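Local coordinates for type IV secretion system protein VirB11 (Brucella suis, PDB 2GZA) that hydrolyses ATP as a hexameric ATPase of the VirB type IV secretion system, which could be required to establish the bacterium's replication niche in the host, at residues 154-159 and 346-351; 268-273 and 315-320; 69-74 and 104-109; 166-171 and 338-343. One frame throughout, in Å; residues are numbered along the deposited sequence.

Contact 1 of 4, residues 154-159 and 346-351; sequences ELLALK and DPNTKR
With CG anti to the backbone N (chi1 -154°), the side chain of Leu156 leaves helix 153-160 toward the first turn of helix 347-355, while chi1 of -87° in Asn348 swings its amide back toward the leucine. The two side chains cross at about a right angle, and Leu156 CD2 lies 3.9 Å from Asn348 ND2. The same methyl meets the pyrrolidine ring of Pro347, with CD2 4.2 Å from Pro347 CG. One leucine branch thus touches an apolar ring and the flank of an exposed amide, a small, partly buried contact.

Proline suits the first turn of a helix, where its missing N-H costs no bond. Asp346 holds the N-cap before it: its backbone O accepts from the N atoms of Thr349 and Lys350, and Thr349 OG1 donates to Asp346 OD2 at 2.6 Å, reaching the carboxylate from above its plane.

Tyr345, at the end of strand 339-345, also touches Leu156, and Leu155 turns instead to Phe167 of helix 164-173. Helix 153-160 thus touches both that helix and helix 347-355, whose Lys350 forms a salt bridge with Asp323.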
loop_
_atom_site.group_PDB
_atom_site.type_symbol
_atom_site.label_atom_id
_atom_site.label_comp_id
_atom_site.label_asym_id
_atom_site.label_seq_id
_atom_site.Cartn_x
_atom_site.Cartn_y
_atom_site.Cartn_z
ATOM N N GLU C 154 17.081 30.457 -26.380
ATOM C CA GLU C 154 16.792 31.892 -26.396
ATOM C C GLU C 154 16.234 32.339 -25.046
ATOM O O GLU C 154 16.688 33.332 -24.480
ATOM C CB GLU C 154 15.825 32.258 -27.517
ATOM C CG GLU C 154 15.434 33.725 -27.500
ATOM C CD GLU C 154 14.376 34.069 -28.514
ATOM O OE1 GLU C 154 14.050 33.213 -29.366
ATOM O OE2 GLU C 154 13.874 35.207 -28.463
ATOM N N LEU C 155 15.255 31.596 -24.539
ATOM C CA LEU C 155 14.689 31.850 -23.220
ATOM C C LEU C 155 15.726 31.726 -22.113
ATOM O O LEU C 155 15.788 32.564 -21.210
ATOM C CB LEU C 155 13.530 30.899 -22.947
ATOM C CG LEU C 155 12.180 31.354 -23.469
ATOM C CD1 LEU C 155 11.170 30.231 -23.379
ATOM C CD2 LEU C 155 11.718 32.587 -22.711
ATOM N N LEU C 156 16.538 30.680 -22.196
ATOM C CA LEU C 156 17.560 30.405 -21.201
ATOM C C LEU C 156 18.623 31.495 -21.165
ATOM O O LEU C 156 19.125 31.833 -20.096
ATOM C CB LEU C 156 18.183 29.032 -21.450
ATOM C CG LEU C 156 18.811 28.229 -20.303
ATOM C CD1 LEU C 156 18.017 28.310 -18.998
ATOM C CD2 LEU C 156 18.968 26.780 -20.731
ATOM N N ALA C 157 18.950 32.053 -22.329
ATOM C CA ALA C 157 19.895 33.170 -22.412
ATOM C C ALA C 157 19.335 34.447 -21.786
ATOM O O ALA C 157 20.051 35.145 -21.066
ATOM C CB ALA C 157 20.323 33.416 -23.862
ATOM N N LEU C 158 18.064 34.742 -22.062
ATOM C CA LEU C 158 17.386 35.909 -21.491
ATOM C C LEU C 158 17.344 35.856 -19.968
ATOM O O LEU C 158 17.567 36.870 -19.301
ATOM C CB LEU C 158 15.972 36.060 -22.055
ATOM C CG LEU C 158 15.832 36.695 -23.441
ATOM C CD1 LEU C 158 14.448 36.431 -24.011
ATOM C CD2 LEU C 158 16.123 38.189 -23.400
ATOM N N LYS C 159 17.075 34.669 -19.429
ATOM C CA LYS C 159 17.112 34.446 -17.983
ATOM C C LYS C 159 18.523 34.661 -17.444
ATOM O O LYS C 159 18.705 35.328 -16.423
ATOM C CB LYS C 159 16.622 33.041 -17.622
ATOM C CG LYS C 159 16.330 32.851 -16.131
ATOM C CD LYS C 159 15.771 31.462 -15.823
ATOM C CE LYS C 159 16.772 30.577 -15.084
ATOM N NZ LYS C 159 17.838 30.016 -15.969
ATOM N N ASP C 346 13.761 25.466 -16.139
ATOM C CA ASP C 346 14.744 24.397 -16.292
ATOM C C ASP C 346 14.365 23.372 -17.376
ATOM O O ASP C 346 14.003 22.241 -17.054
ATOM C CB ASP C 346 14.980 23.720 -14.934
ATOM C CG ASP C 346 16.243 22.879 -14.895
ATOM O OD1 ASP C 346 17.059 22.926 -15.845
ATOM O OD2 ASP C 346 16.420 22.161 -13.894
ATOM N N PRO C 347 14.470 23.762 -18.664
ATOM C CA PRO C 347 14.096 22.878 -19.778
ATOM C C PRO C 347 15.012 21.660 -19.865
ATOM O O PRO C 347 14.646 20.639 -20.449
ATOM C CB PRO C 347 14.261 23.770 -21.010
ATOM C CG PRO C 347 15.203 24.834 -20.591
ATOM C CD PRO C 347 14.965 25.065 -19.135
ATOM N N ASN C 348 16.189 21.792 -19.264
ATOM C CA ASN C 348 17.161 20.720 -19.159
ATOM C C ASN C 348 16.701 19.559 -18.282
ATOM O O ASN C 348 17.123 18.430 -18.493
ATOM C CB ASN C 348 18.498 21.266 -18.638
ATOM C CG ASN C 348 19.399 21.780 -19.758
ATOM O OD1 ASN C 348 19.857 21.014 -20.602
ATOM N ND2 ASN C 348 19.671 23.075 -19.750
ATOM N N THR C 349 15.852 19.823 -17.293
ATOM C CA THR C 349 15.344 18.736 -16.467
ATOM C C THR C 349 14.077 18.192 -17.094
ATOM O O THR C 349 13.855 16.985 -17.111
ATOM C CB THR C 349 15.170 19.160 -14.970
ATOM O OG1 THR C 349 16.414 19.657 -14.466
ATOM C CG2 THR C 349 14.747 17.981 -14.094
ATOM N N LYS C 350 13.257 19.091 -17.610
ATOM C CA LYS C 350 12.177 18.672 -18.469
ATOM C C LYS C 350 12.776 17.679 -19.482
ATOM O O LYS C 350 12.258 16.586 -19.659
ATOM C CB LYS C 350 11.550 19.881 -19.161
ATOM C CG LYS C 350 10.324 19.559 -19.960
ATOM C CD LYS C 350 9.669 20.816 -20.444
ATOM C CE LYS C 350 8.654 20.495 -21.506
ATOM N NZ LYS C 350 7.621 21.535 -21.571
ATOM N N ARG C 351 13.904 18.044 -20.083
ATOM C CA ARG C 351 14.555 17.241 -21.122
ATOM C C ARG C 351 15.002 15.883 -20.608
ATOM O O ARG C 351 14.467 14.854 -21.026
ATOM C CB ARG C 351 15.748 17.989 -21.710
ATOM C CG ARG C 351 16.143 17.527 -23.101
ATOM C CD ARG C 351 15.258 18.154 -24.162
ATOM N NE ARG C 351 14.893 17.181 -25.187
ATOM C CZ ARG C 351 13.693 16.622 -25.308
ATOM N NH1 ARG C 351 12.706 16.947 -24.482
ATOM N NH2 ARG C 351 13.478 15.738 -26.275
#

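Contact 2 of 4, residues 268-273 and 315-320; sequences DFINVA and RRLLYL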
loop_
_atom_site.group_PDB
_atom_site.type_symbol
_atom_site.label_atom_id
_atom_site.label_comp_id
_atom_site.label_asym_id
_atom_site.label_seq_id
_atom_site.Cartn_x
_atom_site.Cartn_y
_atom_site.Cartn_z
ATOM N N ASP C 268 -6.162 17.411 -13.119
ATOM C CA ASP C 268 -6.806 17.658 -14.394
ATOM C C ASP C 268 -5.987 18.664 -15.194
ATOM O O ASP C 268 -5.858 18.513 -16.403
ATOM C CB ASP C 268 -8.228 18.140 -14.175
ATOM C CG ASP C 268 -9.045 17.158 -13.374
ATOM O OD1 ASP C 268 -9.135 17.331 -12.136
ATOM O OD2 ASP C 268 -9.581 16.201 -13.981
ATOM N N PHE C 269 -5.419 19.665 -14.518
ATOM C CA PHE C 269 -4.563 20.659 -15.157
ATOM C C PHE C 269 -3.396 19.961 -15.838
ATOM O O PHE C 269 -3.115 20.203 -17.013
ATOM C CB PHE C 269 -4.042 21.675 -14.128
ATOM C CG PHE C 269 -3.247 22.797 -14.732
ATOM C CD1 PHE C 269 -3.883 23.919 -15.241
ATOM C CD2 PHE C 269 -1.863 22.735 -14.780
ATOM C CE1 PHE C 269 -3.154 24.968 -15.795
ATOM C CE2 PHE C 269 -1.124 23.769 -15.337
ATOM C CZ PHE C 269 -1.775 24.892 -15.847
ATOM N N ILE C 270 -2.718 19.094 -15.092
ATOM C CA ILE C 270 -1.599 18.306 -15.601
ATOM C C ILE C 270 -2.014 17.517 -16.826
ATOM O O ILE C 270 -1.285 17.444 -17.813
ATOM C CB ILE C 270 -1.036 17.342 -14.523
ATOM C CG1 ILE C 270 -0.193 18.103 -13.505
ATOM C CG2 ILE C 270 -0.184 16.224 -15.146
ATOM C CD1 ILE C 270 0.204 17.266 -12.291
ATOM N N ASN C 271 -3.198 16.936 -16.778
ATOM C CA ASN C 271 -3.648 16.147 -17.917
ATOM C C ASN C 271 -4.105 16.949 -19.097
ATOM O O ASN C 271 -3.973 16.497 -20.238
ATOM C CB ASN C 271 -4.728 15.149 -17.541
ATOM C CG ASN C 271 -4.173 13.763 -17.376
ATOM O OD1 ASN C 271 -3.500 13.234 -18.267
ATOM N ND2 ASN C 271 -4.433 13.164 -16.220
ATOM N N VAL C 272 -4.641 18.140 -18.846
ATOM C CA VAL C 272 -5.005 19.024 -19.936
ATOM C C VAL C 272 -3.714 19.459 -20.651
ATOM O O VAL C 272 -3.623 19.404 -21.883
ATOM C CB VAL C 272 -5.804 20.233 -19.422
ATOM C CG1 VAL C 272 -5.866 21.328 -20.476
ATOM C CG2 VAL C 272 -7.206 19.791 -19.011
ATOM N N ALA C 273 -2.721 19.861 -19.865
ATOM C CA ALA C 273 -1.450 20.350 -20.397
ATOM C C ALA C 273 -0.647 19.259 -21.096
ATOM O O ALA C 273 -0.036 19.494 -22.142
ATOM C CB ALA C 273 -0.616 20.978 -19.293
ATOM N N ARG C 315 5.729 14.547 -9.058
ATOM C CA ARG C 315 6.786 15.535 -9.205
ATOM C C ARG C 315 7.390 15.545 -10.601
ATOM O O ARG C 315 7.801 16.589 -11.102
ATOM C CB ARG C 315 7.882 15.319 -8.156
ATOM C CG ARG C 315 7.473 15.664 -6.710
ATOM C CD ARG C 315 6.972 17.107 -6.560
ATOM N NE ARG C 315 8.036 18.071 -6.815
ATOM C CZ ARG C 315 8.780 18.643 -5.873
ATOM N NH1 ARG C 315 8.568 18.378 -4.586
ATOM N NH2 ARG C 315 9.734 19.491 -6.220
ATOM N N ARG C 316 7.443 14.383 -11.231
ATOM C CA ARG C 316 7.899 14.299 -12.607
ATOM C C ARG C 316 6.878 14.896 -13.583
ATOM O O ARG C 316 7.259 15.582 -14.529
ATOM C CB ARG C 316 8.232 12.855 -12.960
ATOM C CG ARG C 316 8.561 12.622 -14.417
ATOM C CD ARG C 316 7.799 11.401 -14.846
ATOM N NE ARG C 316 8.181 10.857 -16.147
ATOM C CZ ARG C 316 9.329 10.266 -16.429
ATOM N NH1 ARG C 316 10.249 10.170 -15.516
ATOM N NH2 ARG C 316 9.565 9.791 -17.636
ATOM N N LEU C 317 5.596 14.644 -13.344
ATOM C CA LEU C 317 4.536 15.214 -14.174
ATOM C C LEU C 317 4.536 16.736 -14.135
ATOM O O LEU C 317 4.386 17.382 -15.164
ATOM C CB LEU C 317 3.163 14.651 -13.785
ATOM C CG LEU C 317 2.648 13.501 -14.655
ATOM C CD1 LEU C 317 2.718 13.836 -16.156
ATOM C CD2 LEU C 317 3.404 12.243 -14.385
ATOM N N LEU C 318 4.721 17.290 -12.939
ATOM C CA LEU C 318 4.818 18.730 -12.762
ATOM C C LEU C 318 5.958 19.343 -13.579
ATOM O O LEU C 318 5.790 20.398 -14.193
ATOM C CB LEU C 318 4.996 19.088 -11.283
ATOM C CG LEU C 318 3.792 19.416 -10.390
ATOM C CD1 LEU C 318 2.510 19.609 -11.188
ATOM C CD2 LEU C 318 3.593 18.372 -9.328
ATOM N N TYR C 319 7.109 18.678 -13.579
ATOM C CA TYR C 319 8.265 19.154 -14.325
ATOM C C TYR C 319 8.125 19.026 -15.837
ATOM O O TYR C 319 8.703 19.823 -16.578
ATOM C CB TYR C 319 9.555 18.472 -13.860
ATOM C CG TYR C 319 10.020 18.859 -12.466
ATOM C CD1 TYR C 319 10.538 17.902 -11.598
ATOM C CD2 TYR C 319 9.945 20.179 -12.017
ATOM C CE1 TYR C 319 10.964 18.244 -10.318
ATOM C CE2 TYR C 319 10.366 20.529 -10.738
ATOM C CZ TYR C 319 10.876 19.554 -9.898
ATOM O OH TYR C 319 11.303 19.896 -8.633
ATOM N N LEU C 320 7.367 18.031 -16.291
ATOM C CA LEU C 320 7.115 17.839 -17.712
ATOM C C LEU C 320 6.124 18.851 -18.257
ATOM O O LEU C 320 6.150 19.180 -19.442
ATOM C CB LEU C 320 6.607 16.424 -17.960
ATOM C CG LEU C 320 7.653 15.315 -17.860
ATOM C CD1 LEU C 320 6.980 13.973 -17.885
ATOM C CD2 LEU C 320 8.687 15.411 -18.976
#
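Ile270 packs against Leu317 and Leu318 where two helices of the P-loop ATPase domain, 265-274 and 311-321, come together; the nearest CA atoms, those of Ile270 and Leu317, are 7.0 Å apart. From CB, which points at the other helix, the isoleucine divides, and each branch has its own leucine. CG2, anti to the backbone N, turns to Leu317 and lies 3.9 Å from both its CB and its CD1. CG1 takes the other direction, beside the backbone N (chi1 -76°), and comes 3.9 Å from Leu318 CD1. An extended second torsion carries the chain on to CD1, which meets that same leucine methyl.

A beta-branched residue suits this place because it can touch two consecutive side chains of the facing helix at once, crossing each at about a right angle. Leu317 starts toward Ile270, whereas Leu318 leaves its backbone pointing away and only its end returns to the contact. All three residues are buried, and Val300 and Phe293 of helix 289-300 extend the apolar cluster.

The same stretch of helix 311-321 also faces a second subunit: Leu317 packs on Leu298 of that subunit, and Arg316 forms a salt bridge with its Glu294. On helix 265-274, Asn271 OD1 accepts a hydrogen bond from Arg295 of the same neighbouring subunit. One turn apart on their own helix, Arg315 and Tyr319 are joined by a bond from Arg315 NH2 to Tyr319 OH of 2.9 Å, with the hydroxyl tilted 17° from the guanidinium plane.

Contact 3 of 4, residues 69-74 and 104-109; sequences HLISLG and IVRPPA
Gly74 and Ile104 bring their backbones to 6.7 Å, CA to CA, where helix 67-81 passes over the end of strand 101-105; nearer the start of the helical segment, Ile71 CA and Arg106 CA are 7.9 Å apart. Residues 69-74 are regular helix, with backbone bonds from Leu73 N to His69 O and from Gly74 N to Leu70 O. Residues 104-109 run extended through Val105 and then turn through two prolines, a change closed by a bond from Ala109 N to Arg106 O.

The glycine lets a side chain come right up to the helix backbone. Ile104, pointing toward the helix with a fully extended second torsion (chi2 -179°), sets its CD1 3.8 Å from Gly74 CA. That methyl also reaches the branch point of Leu73, 4.4 Å from its CG.

Here a helix covers one side of the six-stranded antiparallel sheet of the N-terminal domain of this VirB11 ATPase. Ile104 and Leu73 both touch Val117 of strand 116-120, next to 101-105 in the sheet, so a large aliphatic residue fits well between helix and strands. Leu73 reaches as well to His25 and Leu26 of helix 13-26.

Farther along, Ile71 meets Arg106. The arginine chain bends at chi2 and chi3, bringing NH1 4.2 Å from Ile71 CD1; the methyl approaches the guanidinium obliquely, in a van der Waals contact. Pro108 CD lies at the edge of that guanidinium, in its plane, and the side chain of Arg106 also touches Asp87.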
loop_
_atom_site.group_PDB
_atom_site.type_symbol
_atom_site.label_atom_id
_atom_site.label_comp_id
_atom_site.label_asym_id
_atom_site.label_seq_id
_atom_site.Cartn_x
_atom_site.Cartn_y
_atom_site.Cartn_z
ATOM N N HIS C 69 -32.425 32.678 -28.399
ATOM C CA HIS C 69 -32.103 31.729 -29.465
ATOM C C HIS C 69 -31.210 30.600 -28.959
ATOM O O HIS C 69 -31.465 29.418 -29.211
ATOM C CB HIS C 69 -31.342 32.458 -30.576
ATOM C CG HIS C 69 -32.145 32.726 -31.811
ATOM N ND1 HIS C 69 -33.151 33.664 -31.860
ATOM C CD2 HIS C 69 -32.055 32.202 -33.059
ATOM C CE1 HIS C 69 -33.663 33.691 -33.080
ATOM N NE2 HIS C 69 -33.017 32.813 -33.826
ATOM N N LEU C 70 -30.149 30.993 -28.257
ATOM C CA LEU C 70 -29.126 30.070 -27.768
ATOM C C LEU C 70 -29.639 29.211 -26.616
ATOM O O LEU C 70 -29.259 28.044 -26.497
ATOM C CB LEU C 70 -27.874 30.834 -27.333
ATOM C CG LEU C 70 -27.295 31.883 -28.285
ATOM C CD1 LEU C 70 -26.348 32.814 -27.538
ATOM C CD2 LEU C 70 -26.610 31.250 -29.499
ATOM N N ILE C 71 -30.503 29.797 -25.784
ATOM C CA ILE C 71 -31.182 29.077 -24.711
ATOM C C ILE C 71 -31.962 27.919 -25.327
ATOM O O ILE C 71 -31.800 26.759 -24.936
ATOM C CB ILE C 71 -32.135 30.018 -23.887
ATOM C CG1 ILE C 71 -31.343 31.043 -23.060
ATOM C CG2 ILE C 71 -33.091 29.221 -22.987
ATOM C CD1 ILE C 71 -30.611 30.481 -21.841
ATOM N N SER C 72 -32.790 28.262 -26.310
ATOM C CA SER C 72 -33.609 27.310 -27.054
ATOM C C SER C 72 -32.772 26.256 -27.762
ATOM O O SER C 72 -33.161 25.087 -27.823
ATOM C CB SER C 72 -34.448 28.043 -28.115
ATOM O OG SER C 72 -35.271 29.040 -27.548
ATOM N N LEU C 73 -31.645 26.685 -28.321
ATOM C CA LEU C 73 -30.704 25.779 -28.972
ATOM C C LEU C 73 -30.219 24.726 -27.992
ATOM O O LEU C 73 -30.213 23.542 -28.317
ATOM C CB LEU C 73 -29.529 26.550 -29.577
ATOM C CG LEU C 73 -28.319 25.765 -30.096
ATOM C CD1 LEU C 73 -28.696 24.761 -31.169
ATOM C CD2 LEU C 73 -27.280 26.714 -30.625
ATOM N N GLY C 74 -29.835 25.169 -26.793
ATOM C CA GLY C 74 -29.381 24.273 -25.736
ATOM C C GLY C 74 -30.396 23.205 -25.397
ATOM O O GLY C 74 -30.098 22.011 -25.443
ATOM N N ILE C 104 -22.010 22.888 -25.100
ATOM C CA ILE C 104 -22.761 24.053 -24.670
ATOM C C ILE C 104 -22.605 24.292 -23.174
ATOM O O ILE C 104 -22.813 23.392 -22.353
ATOM C CB ILE C 104 -24.259 23.972 -25.056
ATOM C CG1 ILE C 104 -24.414 23.790 -26.572
ATOM C CG2 ILE C 104 -25.003 25.229 -24.586
ATOM C CD1 ILE C 104 -25.844 23.732 -27.065
ATOM N N VAL C 105 -22.210 25.515 -22.838
ATOM C CA VAL C 105 -22.163 25.970 -21.455
ATOM C C VAL C 105 -23.132 27.135 -21.291
ATOM O O VAL C 105 -23.109 28.080 -22.079
ATOM C CB VAL C 105 -20.750 26.426 -21.037
ATOM C CG1 VAL C 105 -20.656 26.556 -19.514
ATOM C CG2 VAL C 105 -19.703 25.468 -21.558
ATOM N N ARG C 106 -23.989 27.057 -20.275
ATOM C CA ARG C 106 -24.939 28.133 -19.992
ATOM C C ARG C 106 -24.670 28.861 -18.650
ATOM O O ARG C 106 -23.959 28.331 -17.797
ATOM C CB ARG C 106 -26.395 27.663 -20.145
ATOM C CG ARG C 106 -26.890 26.705 -19.096
ATOM C CD ARG C 106 -28.375 26.893 -18.852
ATOM N NE ARG C 106 -28.630 27.890 -17.808
ATOM C CZ ARG C 106 -29.795 28.493 -17.600
ATOM N NH1 ARG C 106 -30.845 28.218 -18.365
ATOM N NH2 ARG C 106 -29.909 29.382 -16.622
ATOM N N PRO C 107 -25.221 30.086 -18.495
ATOM C CA PRO C 107 -25.056 31.188 -17.534
ATOM C C PRO C 107 -24.678 31.054 -16.047
ATOM O O PRO C 107 -24.139 32.024 -15.505
ATOM C CB PRO C 107 -26.361 31.940 -17.665
ATOM C CG PRO C 107 -26.572 31.900 -19.088
ATOM C CD PRO C 107 -26.184 30.502 -19.526
ATOM N N PRO C 108 -25.014 29.960 -15.342
ATOM C CA PRO C 108 -24.227 30.009 -14.097
ATOM C C PRO C 108 -22.755 29.669 -14.374
ATOM O O PRO C 108 -21.863 30.338 -13.853
ATOM C CB PRO C 108 -24.897 28.979 -13.188
ATOM C CG PRO C 108 -25.622 28.056 -14.120
ATOM C CD PRO C 108 -25.944 28.819 -15.396
ATOM N N ALA C 109 -22.510 28.673 -15.223
ATOM C CA ALA C 109 -21.150 28.218 -15.488
ATOM C C ALA C 109 -20.359 29.083 -16.481
ATOM O O ALA C 109 -19.142 28.955 -16.573
ATOM C CB ALA C 109 -21.152 26.761 -15.913
#

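Contact 4 of 4, residues 166-171 and 338-343; sequences SFLRRA and RHISEV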
loop_
_atom_site.group_PDB
_atom_site.type_symbol
_atom_site.label_atom_id
_atom_site.label_comp_id
_atom_site.label_asym_id
_atom_site.label_seq_id
_atom_site.Cartn_x
_atom_site.Cartn_y
_atom_site.Cartn_z
ATOM N N SER C 166 11.754 40.696 -20.757
ATOM C CA SER C 166 11.802 40.050 -22.074
ATOM C C SER C 166 11.549 38.554 -21.968
ATOM O O SER C 166 10.870 37.973 -22.813
ATOM C CB SER C 166 13.154 40.277 -22.746
ATOM O OG SER C 166 13.282 41.595 -23.236
ATOM N N PHE C 167 12.103 37.943 -20.926
ATOM C CA PHE C 167 11.944 36.518 -20.678
ATOM C C PHE C 167 10.473 36.140 -20.553
ATOM O O PHE C 167 10.018 35.186 -21.177
ATOM C CB PHE C 167 12.716 36.107 -19.417
ATOM C CG PHE C 167 12.521 34.672 -19.028
ATOM C CD1 PHE C 167 13.364 33.690 -19.518
ATOM C CD2 PHE C 167 11.488 34.303 -18.170
ATOM C CE1 PHE C 167 13.179 32.356 -19.166
ATOM C CE2 PHE C 167 11.289 32.975 -17.817
ATOM C CZ PHE C 167 12.137 31.999 -18.308
ATOM N N LEU C 168 9.744 36.907 -19.748
ATOM C CA LEU C 168 8.341 36.643 -19.494
ATOM C C LEU C 168 7.491 36.873 -20.731
ATOM O O LEU C 168 6.611 36.060 -21.020
ATOM C CB LEU C 168 7.835 37.456 -18.297
ATOM C CG LEU C 168 8.404 37.079 -16.920
ATOM C CD1 LEU C 168 7.838 37.978 -15.843
ATOM C CD2 LEU C 168 8.153 35.626 -16.565
ATOM N N ARG C 169 7.767 37.957 -21.460
ATOM C CA ARG C 169 7.093 38.231 -22.731
ATOM C C ARG C 169 7.322 37.104 -23.739
ATOM O O ARG C 169 6.373 36.611 -24.358
ATOM C CB ARG C 169 7.539 39.561 -23.340
ATOM C CG ARG C 169 6.978 39.783 -24.756
ATOM C CD ARG C 169 7.380 41.109 -25.363
ATOM N NE ARG C 169 6.589 42.202 -24.817
ATOM C CZ ARG C 169 7.073 43.184 -24.063
ATOM N NH1 ARG C 169 8.369 43.239 -23.763
ATOM N NH2 ARG C 169 6.256 44.125 -23.617
ATOM N N ARG C 170 8.576 36.694 -23.892
ATOM C CA ARG C 170 8.911 35.614 -24.812
ATOM C C ARG C 170 8.274 34.292 -24.409
ATOM O O ARG C 170 7.758 33.571 -25.264
ATOM C CB ARG C 170 10.426 35.456 -24.972
ATOM C CG ARG C 170 11.085 36.506 -25.878
ATOM C CD ARG C 170 10.534 36.481 -27.307
ATOM N NE ARG C 170 11.054 35.367 -28.100
ATOM C CZ ARG C 170 10.422 34.795 -29.125
ATOM N NH1 ARG C 170 9.219 35.208 -29.501
ATOM N NH2 ARG C 170 10.997 33.793 -29.771
ATOM N N ALA C 171 8.299 33.989 -23.111
ATOM C CA ALA C 171 7.708 32.757 -22.586
ATOM C C ALA C 171 6.233 32.620 -22.951
ATOM O O ALA C 171 5.798 31.537 -23.334
ATOM C CB ALA C 171 7.905 32.660 -21.081
ATOM N N ARG C 338 6.765 45.738 -4.078
ATOM C CA ARG C 338 6.283 44.667 -4.963
ATOM C C ARG C 338 7.338 44.263 -5.993
ATOM O O ARG C 338 7.649 45.036 -6.907
ATOM C CB ARG C 338 4.983 45.087 -5.663
ATOM N N HIS C 339 7.894 43.060 -5.832
ATOM C CA HIS C 339 8.956 42.581 -6.717
ATOM C C HIS C 339 8.916 41.071 -6.953
ATOM O O HIS C 339 8.202 40.345 -6.269
ATOM C CB HIS C 339 10.316 43.003 -6.167
ATOM C CG HIS C 339 10.728 42.244 -4.950
ATOM N ND1 HIS C 339 10.260 42.550 -3.689
ATOM C CD2 HIS C 339 11.550 41.184 -4.799
ATOM C CE1 HIS C 339 10.785 41.714 -2.812
ATOM N NE2 HIS C 339 11.571 40.874 -3.461
ATOM N N ILE C 340 9.692 40.615 -7.933
ATOM C CA ILE C 340 9.856 39.197 -8.203
ATOM C C ILE C 340 11.128 38.695 -7.535
ATOM O O ILE C 340 12.190 39.289 -7.682
ATOM C CB ILE C 340 9.878 38.914 -9.714
ATOM C CG1 ILE C 340 8.591 39.430 -10.361
ATOM C CG2 ILE C 340 10.082 37.419 -9.982
ATOM C CD1 ILE C 340 8.568 39.336 -11.868
ATOM N N SER C 341 10.993 37.600 -6.795
ATOM C CA SER C 341 12.092 36.994 -6.048
ATOM C C SER C 341 12.923 36.066 -6.918
ATOM O O SER C 341 14.151 36.106 -6.880
ATOM C CB SER C 341 11.540 36.186 -4.870
ATOM O OG SER C 341 10.777 36.990 -3.994
ATOM N N GLU C 342 12.238 35.227 -7.689
ATOM C CA GLU C 342 12.868 34.163 -8.448
ATOM C C GLU C 342 12.028 33.864 -9.677
ATOM O O GLU C 342 10.805 33.962 -9.639
ATOM C CB GLU C 342 12.980 32.907 -7.571
ATOM C CG GLU C 342 13.729 31.722 -8.204
ATOM C CD GLU C 342 13.650 30.435 -7.372
ATOM O OE1 GLU C 342 14.059 29.372 -7.900
ATOM O OE2 GLU C 342 13.183 30.475 -6.205
ATOM N N VAL C 343 12.698 33.518 -10.767
ATOM C CA VAL C 343 12.048 32.952 -11.935
ATOM C C VAL C 343 12.677 31.587 -12.145
ATOM O O VAL C 343 13.888 31.472 -12.325
ATOM C CB VAL C 343 12.230 33.820 -13.189
ATOM C CG1 VAL C 343 11.678 33.110 -14.408
ATOM C CG2 VAL C 343 11.559 35.168 -13.004
#
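Phe167 and Val343 meet through one ring carbon and one methyl: Phe167 CE2 lies 3.4 Å from Val343 CG1. The phenylalanine sets its CG anti to the backbone N (chi1 176°), with the ring plane perpendicular to the CA-CB-CG plane at chi2 90°, and in Val343 it is CG1 that stands anti to N (chi1 173°). Both side chains therefore reach into the gap between helix and strand, sliding past each other in opposite directions, and the methyl comes to the ring obliquely. CD2 of the ring is 4.0 Å from the same CG1.

One helix position on, Leu168 runs out extended until its CD1 is 4.3 Å from Ile340 CD1. The isoleucine chain is likewise extended, and the two bridge helix and strand. Beta-branched Ile340 and Val343 also suit an extended strand.

Leu168 and Ile340 both touch Val326 of the adjacent strand 324-331, and both pack on Phe138 of a third subunit. Tyr345 meets the Phe167 ring edge to face. Helix 164-173 covers the strand outermost within the chain, whose Ile340 backbone also bonds to that subunit, in the layered alpha/beta arrangement of helices on a central sheet seen in P-loop NTPases.

Overall arrangement
Contacts 1 and 4 form one unit, their centres 14 Å apart: the paired helices 153-160 and 164-173 meet strand 339-345 and the helix after it, and Glu154 OE2 bonds Arg170 NE in a salt bridge of 2.8 Å. Contact 2, with its centre 18 Å from that of contact 1, lies, along the sequence, between the two segments of contact 1, and touches it where Lys350 reaches the backbone of Leu320. Contact 3 stands apart in the N-terminal domain, its centre 43 Å from contact 1 and 31 Å from contact 2. The predicted ATP site is approached by contact 4, where about 9 Å separates the side chain of Ile340 from the side-chain position of Gly182.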